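Local coordinates for protein putative NADH-depentdent flavin oxidoreductase (Cupriavidus metallidurans, PDB 5OCS) that probably acts as an FMN-dependent ene-reductase of the Old Yellow Enzyme family, taking hydride from NADPH or NADH and passing it to activated alkenes, at residues F210-F215 / I248-E253; W352-R357 / K361-A366. All blocks are in the same frame, centred on the assembly; numbering follows the deposited sequence.

Interaction 1 of 2, residues F210-F215 / I248-E253; sequences FPLEVF and IALSHE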
loop_
_atom_site.group_PDB
_atom_site.type_symbol
_atom_site.label_atom_id
_atom_site.label_comp_id
_atom_site.label_asym_id
_atom_site.label_seq_id
_atom_site.Cartn_x
_atom_site.Cartn_y
_atom_site.Cartn_z
ATOM N N PHE D 210 -26.800 28.992 0.766
ATOM C CA PHE D 210 -26.116 28.385 1.911
ATOM C C PHE D 210 -24.843 27.636 1.500
ATOM O O PHE D 210 -23.782 27.849 2.143
ATOM C CB PHE D 210 -27.054 27.498 2.709
ATOM C CG PHE D 210 -26.425 26.881 3.947
ATOM C CD1 PHE D 210 -25.883 27.689 4.959
ATOM C CD2 PHE D 210 -26.302 25.506 4.072
ATOM C CE1 PHE D 210 -25.317 27.133 6.100
ATOM C CE2 PHE D 210 -25.737 24.934 5.230
ATOM C CZ PHE D 210 -25.244 25.752 6.240
ATOM N N PRO D 211 -24.896 26.796 0.428
ATOM C CA PRO D 211 -23.632 26.226 -0.058
ATOM C C PRO D 211 -22.528 27.284 -0.338
ATOM O O PRO D 211 -21.349 27.079 0.008
ATOM C CB PRO D 211 -24.038 25.524 -1.360
ATOM C CG PRO D 211 -25.426 25.053 -1.032
ATOM C CD PRO D 211 -26.052 26.143 -0.223
ATOM N N LEU D 212 -22.922 28.415 -0.941
ATOM C CA LEU D 212 -21.963 29.491 -1.183
ATOM C C LEU D 212 -21.528 30.194 0.101
ATOM O O LEU D 212 -20.357 30.604 0.177
ATOM C CB LEU D 212 -22.473 30.462 -2.255
ATOM C CG LEU D 212 -22.525 29.816 -3.639
ATOM C CD1 LEU D 212 -23.266 30.713 -4.619
ATOM C CD2 LEU D 212 -21.170 29.465 -4.188
ATOM N N GLU D 213 -22.405 30.319 1.099
ATOM C CA GLU D 213 -21.995 30.838 2.441
ATOM C C GLU D 213 -20.923 29.949 3.062
ATOM O O GLU D 213 -19.934 30.423 3.637
ATOM C CB GLU D 213 -23.152 30.956 3.414
ATOM C CG GLU D 213 -24.089 32.114 3.053
ATOM C CD GLU D 213 -25.330 32.144 3.869
ATOM O OE1 GLU D 213 -25.516 31.231 4.706
ATOM O OE2 GLU D 213 -26.129 33.099 3.684
ATOM N N VAL D 214 -21.133 28.642 2.941
ATOM C CA VAL D 214 -20.193 27.683 3.540
ATOM C C VAL D 214 -18.874 27.789 2.821
ATOM O O VAL D 214 -17.805 27.910 3.490
ATOM C CB VAL D 214 -20.734 26.239 3.496
ATOM C CG1 VAL D 214 -19.698 25.230 4.008
ATOM C CG2 VAL D 214 -21.968 26.166 4.355
ATOM N N PHE D 215 -18.914 27.746 1.480
ATOM C CA PHE D 215 -17.701 27.885 0.690
ATOM C C PHE D 215 -16.971 29.175 1.083
ATOM O O PHE D 215 -15.747 29.164 1.303
ATOM C CB PHE D 215 -17.962 27.921 -0.809
ATOM C CG PHE D 215 -16.763 28.292 -1.587
ATOM C CD1 PHE D 215 -15.836 27.327 -1.947
ATOM C CD2 PHE D 215 -16.511 29.616 -1.892
ATOM C CE1 PHE D 215 -14.683 27.680 -2.588
ATOM C CE2 PHE D 215 -15.357 29.974 -2.539
ATOM C CZ PHE D 215 -14.441 28.999 -2.899
ATOM N N ILE D 248 -23.581 24.891 -13.776
ATOM C CA ILE D 248 -22.858 25.951 -14.484
ATOM C C ILE D 248 -22.985 27.254 -13.720
ATOM O O ILE D 248 -21.994 27.957 -13.557
ATOM C CB ILE D 248 -23.317 26.073 -15.959
ATOM C CG1 ILE D 248 -22.863 24.832 -16.707
ATOM C CG2 ILE D 248 -22.714 27.319 -16.619
ATOM C CD1 ILE D 248 -23.512 24.597 -18.036
ATOM N N ALA D 249 -24.185 27.559 -13.225
ATOM C CA ALA D 249 -24.405 28.807 -12.488
ATOM C C ALA D 249 -23.625 28.809 -11.162
ATOM O O ALA D 249 -23.019 29.818 -10.741
ATOM C CB ALA D 249 -25.893 29.011 -12.245
ATOM N N LEU D 250 -23.632 27.655 -10.506
ATOM C CA LEU D 250 -22.872 27.527 -9.286
ATOM C C LEU D 250 -21.334 27.680 -9.567
ATOM O O LEU D 250 -20.636 28.358 -8.798
ATOM C CB LEU D 250 -23.218 26.215 -8.584
ATOM C CG LEU D 250 -22.423 25.915 -7.293
ATOM C CD1 LEU D 250 -22.750 26.927 -6.214
ATOM C CD2 LEU D 250 -22.768 24.508 -6.805
ATOM N N SER D 251 -20.856 27.102 -10.654
ATOM C CA SER D 251 -19.425 27.135 -11.017
ATOM C C SER D 251 -18.998 28.570 -11.356
ATOM O O SER D 251 -17.931 29.024 -10.923
ATOM C CB SER D 251 -19.127 26.189 -12.136
ATOM O OG SER D 251 -19.433 24.847 -11.740
ATOM N N HIS D 252 -19.875 29.328 -12.020
ATOM C CA HIS D 252 -19.599 30.784 -12.217
ATOM C C HIS D 252 -19.468 31.518 -10.875
ATOM O O HIS D 252 -18.556 32.346 -10.680
ATOM C CB HIS D 252 -20.673 31.504 -13.105
ATOM C CG HIS D 252 -20.581 31.199 -14.576
ATOM N ND1 HIS D 252 -19.507 31.562 -15.355
ATOM C CD2 HIS D 252 -21.457 30.598 -15.411
ATOM C CE1 HIS D 252 -19.711 31.180 -16.600
ATOM N NE2 HIS D 252 -20.881 30.575 -16.659
ATOM N N GLU D 253 -20.378 31.253 -9.946
ATOM C CA GLU D 253 -20.297 31.863 -8.631
ATOM C C GLU D 253 -19.052 31.461 -7.885
ATOM O O GLU D 253 -18.405 32.316 -7.276
ATOM C CB GLU D 253 -21.506 31.565 -7.789
ATOM C CG GLU D 253 -22.726 32.382 -8.159
ATOM C CD GLU D 253 -22.522 33.869 -7.918
ATOM O OE1 GLU D 253 -21.808 34.281 -6.983
ATOM O OE2 GLU D 253 -23.056 34.630 -8.718
#
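Leu212 of helix 204-221 meets Leu250 and Glu253 of helix 244-256, joining two helices of the outer layer of the TIM barrel. One helix leads into strand 228-233 and the other follows it, so the contact lies over the outside of that strand. The backbones stay well apart, with the nearest pair, CA of Leu212 and CA of Glu253, separated by 8.0 Å, and side chains alone bridge the gap.

The first kind of contact is purely apolar. Leu212 CD2 lies 3.6 Å from Leu250 CD1, and the same Leu250 methyl comes within 3.9 Å of Leu212 CG. The two leucines pass alongside, pointing opposite ways, each running toward the opposite helix. Leu250 brings CD1 there because CG stands anti to the backbone N (chi1 177°), which carries the branch across to the other helix; its side chain also rests on Met230 and Val232 of the strand beneath. The CB of Leu212 points toward the partner helix.

The second kind uses the carbon stem of a charged residue. Leu212 CD1 sits 3.7 Å from Glu253 CB and 4.0 Å from Glu253 CG, the stem of Glu253 lying roughly perpendicular to the leucine. Glu253 bends at CB-CG (chi2 -64°), and its carboxylate takes no part in the leucine contact. OE1 instead forms a salt bridge with Arg257, a residue that Leu212 also touches.

No hydrogen bond links the segments, and only 151 Å² is buried between them. Cohesion therefore rests on dispersion and the exclusion of water around Leu212, while the charge of Glu253 is probably offset by Arg257 through that salt bridge.

Interaction 2 of 2, residues W352-R357 / K361-A366; sequences WRSQPR and KLFKDA. With FMN (flavin mononucleotide), chain H.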
loop_
_atom_site.group_PDB
_atom_site.type_symbol
_atom_site.label_atom_id
_atom_site.label_comp_id
_atom_site.label_asym_id
_atom_site.label_seq_id
_atom_site.Cartn_x
_atom_site.Cartn_y
_atom_site.Cartn_z
ATOM N N TRP D 352 12.161 1.191 -5.960
ATOM C CA TRP D 352 12.772 1.464 -7.278
ATOM C C TRP D 352 13.185 0.188 -8.080
ATOM O O TRP D 352 13.138 0.153 -9.327
ATOM C CB TRP D 352 13.945 2.389 -7.107
ATOM C CG TRP D 352 13.624 3.815 -6.925
ATOM C CD1 TRP D 352 12.416 4.450 -7.111
ATOM C CD2 TRP D 352 14.543 4.827 -6.561
ATOM N NE1 TRP D 352 12.562 5.802 -6.890
ATOM C CE2 TRP D 352 13.854 6.050 -6.550
ATOM C CE3 TRP D 352 15.906 4.827 -6.243
ATOM C CZ2 TRP D 352 14.487 7.260 -6.219
ATOM C CZ3 TRP D 352 16.518 6.021 -5.923
ATOM C CH2 TRP D 352 15.822 7.212 -5.918
ATOM N N ARG D 353 13.488 -0.876 -7.373
ATOM C CA ARG D 353 13.858 -2.150 -8.022
ATOM C C ARG D 353 12.676 -2.914 -8.580
ATOM O O ARG D 353 12.883 -3.900 -9.268
ATOM C CB ARG D 353 14.649 -3.044 -7.049
ATOM C CG ARG D 353 15.971 -2.430 -6.682
ATOM C CD ARG D 353 16.474 -2.873 -5.321
ATOM N NE ARG D 353 16.828 -4.293 -5.247
ATOM C CZ ARG D 353 17.253 -4.896 -4.138
ATOM N NH1 ARG D 353 17.386 -4.202 -3.001
ATOM N NH2 ARG D 353 17.535 -6.208 -4.156
ATOM N N SER D 354 11.455 -2.465 -8.316
ATOM C CA SER D 354 10.261 -3.131 -8.821
ATOM C C SER D 354 9.982 -2.981 -10.299
ATOM O O SER D 354 9.087 -3.655 -10.801
ATOM C CB SER D 354 9.028 -2.616 -8.073
ATOM O OG SER D 354 8.677 -1.317 -8.434
ATOM N N GLN D 355 10.673 -2.071 -10.952
ATOM C CA GLN D 355 10.432 -1.751 -12.351
ATOM C C GLN D 355 10.557 -3.049 -13.162
ATOM O O GLN D 355 11.545 -3.742 -13.028
ATOM C CB GLN D 355 11.464 -0.709 -12.793
ATOM C CG GLN D 355 11.255 -0.165 -14.184
ATOM C CD GLN D 355 12.412 0.723 -14.650
ATOM O OE1 GLN D 355 12.258 1.933 -14.838
ATOM N NE2 GLN D 355 13.590 0.121 -14.831
ATOM N N PRO D 356 9.560 -3.382 -13.981
ATOM C CA PRO D 356 9.696 -4.593 -14.802
ATOM C C PRO D 356 10.862 -4.540 -15.775
ATOM O O PRO D 356 11.280 -3.465 -16.169
ATOM C CB PRO D 356 8.378 -4.640 -15.583
ATOM C CG PRO D 356 7.400 -4.020 -14.643
ATOM C CD PRO D 356 8.160 -2.901 -13.965
ATOM N N ARG D 357 11.360 -5.725 -16.130
ATOM C CA ARG D 357 12.466 -5.902 -17.090
ATOM C C ARG D 357 12.273 -5.102 -18.365
ATOM O O ARG D 357 13.208 -4.465 -18.847
ATOM C CB ARG D 357 12.651 -7.394 -17.459
ATOM C CG ARG D 357 13.622 -8.147 -16.559
ATOM C CD ARG D 357 13.567 -9.657 -16.766
ATOM N NE ARG D 357 14.187 -10.085 -18.018
ATOM C CZ ARG D 357 15.502 -10.133 -18.253
ATOM N NH1 ARG D 357 16.386 -9.775 -17.319
ATOM N NH2 ARG D 357 15.941 -10.548 -19.444
ATOM N N LYS D 361 13.661 3.805 -16.894
ATOM C CA LYS D 361 13.383 5.225 -16.592
ATOM C C LYS D 361 11.955 5.533 -16.139
ATOM O O LYS D 361 11.546 6.683 -16.201
ATOM C CB LYS D 361 13.669 6.146 -17.801
ATOM C CG LYS D 361 15.031 5.996 -18.444
ATOM C CD LYS D 361 16.110 6.651 -17.604
ATOM C CE LYS D 361 17.454 6.622 -18.317
ATOM N NZ LYS D 361 18.544 6.325 -17.347
ATOM N N LEU D 362 11.205 4.521 -15.706
ATOM C CA LEU D 362 9.838 4.746 -15.195
ATOM C C LEU D 362 9.858 5.642 -13.965
ATOM O O LEU D 362 8.986 6.528 -13.784
ATOM C CB LEU D 362 9.146 3.410 -14.891
ATOM C CG LEU D 362 7.702 3.499 -14.376
ATOM C CD1 LEU D 362 6.842 4.147 -15.454
ATOM C CD2 LEU D 362 7.135 2.141 -14.033
ATOM N N PHE D 363 10.811 5.380 -13.080
ATOM C CA PHE D 363 10.868 6.091 -11.835
ATOM C C PHE D 363 11.843 7.258 -11.914
ATOM O O PHE D 363 13.013 7.072 -12.257
ATOM C CB PHE D 363 11.249 5.137 -10.721
ATOM C CG PHE D 363 10.300 3.969 -10.544
ATOM C CD1 PHE D 363 8.921 4.132 -10.596
ATOM C CD2 PHE D 363 10.802 2.730 -10.241
ATOM C CE1 PHE D 363 8.063 3.073 -10.379
ATOM C CE2 PHE D 363 9.965 1.661 -10.051
ATOM C CZ PHE D 363 8.593 1.831 -10.108
ATOM N N LYS D 364 11.374 8.446 -11.552
ATOM C CA LYS D 364 12.194 9.656 -11.640
ATOM C C LYS D 364 13.418 9.575 -10.734
ATOM O O LYS D 364 13.297 9.266 -9.540
ATOM C CB LYS D 364 11.403 10.885 -11.250
ATOM C CG LYS D 364 10.217 11.216 -12.133
ATOM C CD LYS D 364 9.500 12.484 -11.660
ATOM C CE LYS D 364 8.230 12.756 -12.462
ATOM N NZ LYS D 364 8.509 12.900 -13.913
ATOM N N ASP D 365 14.585 9.805 -11.319
ATOM C CA ASP D 365 15.853 9.905 -10.587
ATOM C C ASP D 365 16.281 8.642 -9.821
ATOM O O ASP D 365 17.050 8.741 -8.884
ATOM C CB ASP D 365 15.833 11.099 -9.636
ATOM C CG ASP D 365 15.444 12.397 -10.338
ATOM O OD1 ASP D 365 16.052 12.748 -11.372
ATOM O OD2 ASP D 365 14.509 13.048 -9.865
ATOM N N ALA D 366 15.804 7.473 -10.236
ATOM C CA ALA D 366 16.172 6.192 -9.569
ATOM C C ALA D 366 17.657 5.848 -9.778
ATOM O O ALA D 366 18.217 6.113 -10.837
ATOM C CB ALA D 366 15.302 5.054 -10.052
HETATM N N1 FMN H . 15.980 -11.832 -0.546
HETATM C C2 FMN H . 16.157 -12.218 0.772
HETATM O O2 FMN H . 16.418 -13.445 0.959
HETATM N N3 FMN H . 16.039 -11.386 1.822
HETATM C C4 FMN H . 15.735 -10.117 1.674
HETATM O O4 FMN H . 15.557 -9.378 2.625
HETATM C C4A FMN H . 15.601 -9.587 0.318
HETATM N N5 FMN H . 15.369 -8.265 0.131
HETATM C C5A FMN H . 15.039 -7.809 -1.143
HETATM C C6 FMN H . 14.669 -6.471 -1.331
HETATM C C7 FMN H . 14.350 -5.996 -2.589
HETATM C C7M FMN H . 13.979 -4.548 -2.778
HETATM C C8 FMN H . 14.419 -6.939 -3.714
HETATM C C8M FMN H . 14.121 -6.498 -5.128
HETATM C C9 FMN H . 14.767 -8.265 -3.544
HETATM C C9A FMN H . 15.063 -8.760 -2.289
HETATM N N10 FMN H . 15.433 -10.111 -2.098
HETATM C C10 FMN H . 15.669 -10.546 -0.768
HETATM C "C1'" FMN H . 15.429 -11.070 -3.158
HETATM C "C2'" FMN H . 13.928 -11.411 -3.352
HETATM O "O2'" FMN H . 13.376 -12.090 -2.193
HETATM C "C3'" FMN H . 13.724 -12.328 -4.581
HETATM O "O3'" FMN H . 14.368 -13.590 -4.314
HETATM C "C4'" FMN H . 14.294 -11.715 -5.865
HETATM O "O4'" FMN H . 13.914 -10.342 -5.992
HETATM C "C5'" FMN H . 13.819 -12.498 -7.079
HETATM O "O5'" FMN H . 12.399 -12.579 -7.153
HETATM P P FMN H . 11.520 -11.558 -8.018
HETATM O O1P FMN H . 11.808 -10.134 -7.538
HETATM O O2P FMN H . 12.025 -11.818 -9.411
HETATM O O3P FMN H . 10.143 -12.092 -7.751
HETATM O O HOH W 1 11.087 8.366 -8.027
HETATM O O HOH W 2 13.163 3.529 -12.992
#
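The C-terminal extension beyond the barrel folds back on itself here: residues 352-357 make the outgoing arm and 361-366 the returning one, which ends in a type II beta turn from Phe363 to Ala366. Trp352 lies against that turn. Ala366 CA stands over its six-membered ring, 3.5 Å from the centroid, a CH-pi contact, while Ala366 CB reaches Trp352 CD2 at 3.6 Å. Trp352 and Phe363 pass alongside, pointing opposite ways; their planes are nearly parallel (23°), but the rings are offset so far that little of one covers the other, and Phe363 CB meets Trp352 CD1 at 3.9 Å. The backbone O of Trp352 lies at the edge of the Phe363 ring, as does Ser354 OG, which is hydrogen-bonded to Tyr351 O. Trp335 of helix 333-341 meets Phe363 edge-to-face.

The polar link comes from Gln355. Its chain is extended, CG anti to the backbone N (chi1 -174°), carrying OE1 across to accept a bond from Leu362 N of 2.9 Å, with the C=O...N angle at 163°. A water donates to the same OE1 at 2.6 Å and accepts from Phe363 N, so two partners hold this oxygen. A second water joins Trp352 NE1 to Lys364 O, stitching the indole to the turn.

The outgoing arm also packs on the second subunit, where Arg353 touches Tyr27. This is consistent with the arginine that, in YqjM-type ene-reductases, reaches from one subunit's C-terminus into the neighbour's active site. The FMN here is hydrogen-bonded by that second subunit, including its Cys25, Gln100 and Arg231. The Arg353 guanidinium lies with one face over the dimethylbenzene end of the flavin, centred above FMN C7, and its NH2 comes 3.2 Å from FMN C8.

Overall arrangement
Interactions 1 and 2 lie on opposite sides of the chain's centre, their own centres 44 Å apart, and share no helix or strand. Interaction 1 belongs to the body of the barrel: a small, buried, apolar meeting of two helices, with no other protein chain involved. Interaction 2 is partly exposed, more than twice as extensive, and formed where the chain has a 3-10 segment and a turn but no long helix or strand, so aromatic packing, a side-chain-to-backbone bond and bridging waters add to the few backbone bonds. The helix pair packs within one subunit's fold, whereas the 352-357 arm projects from the barrel to the flavin held by the second subunit.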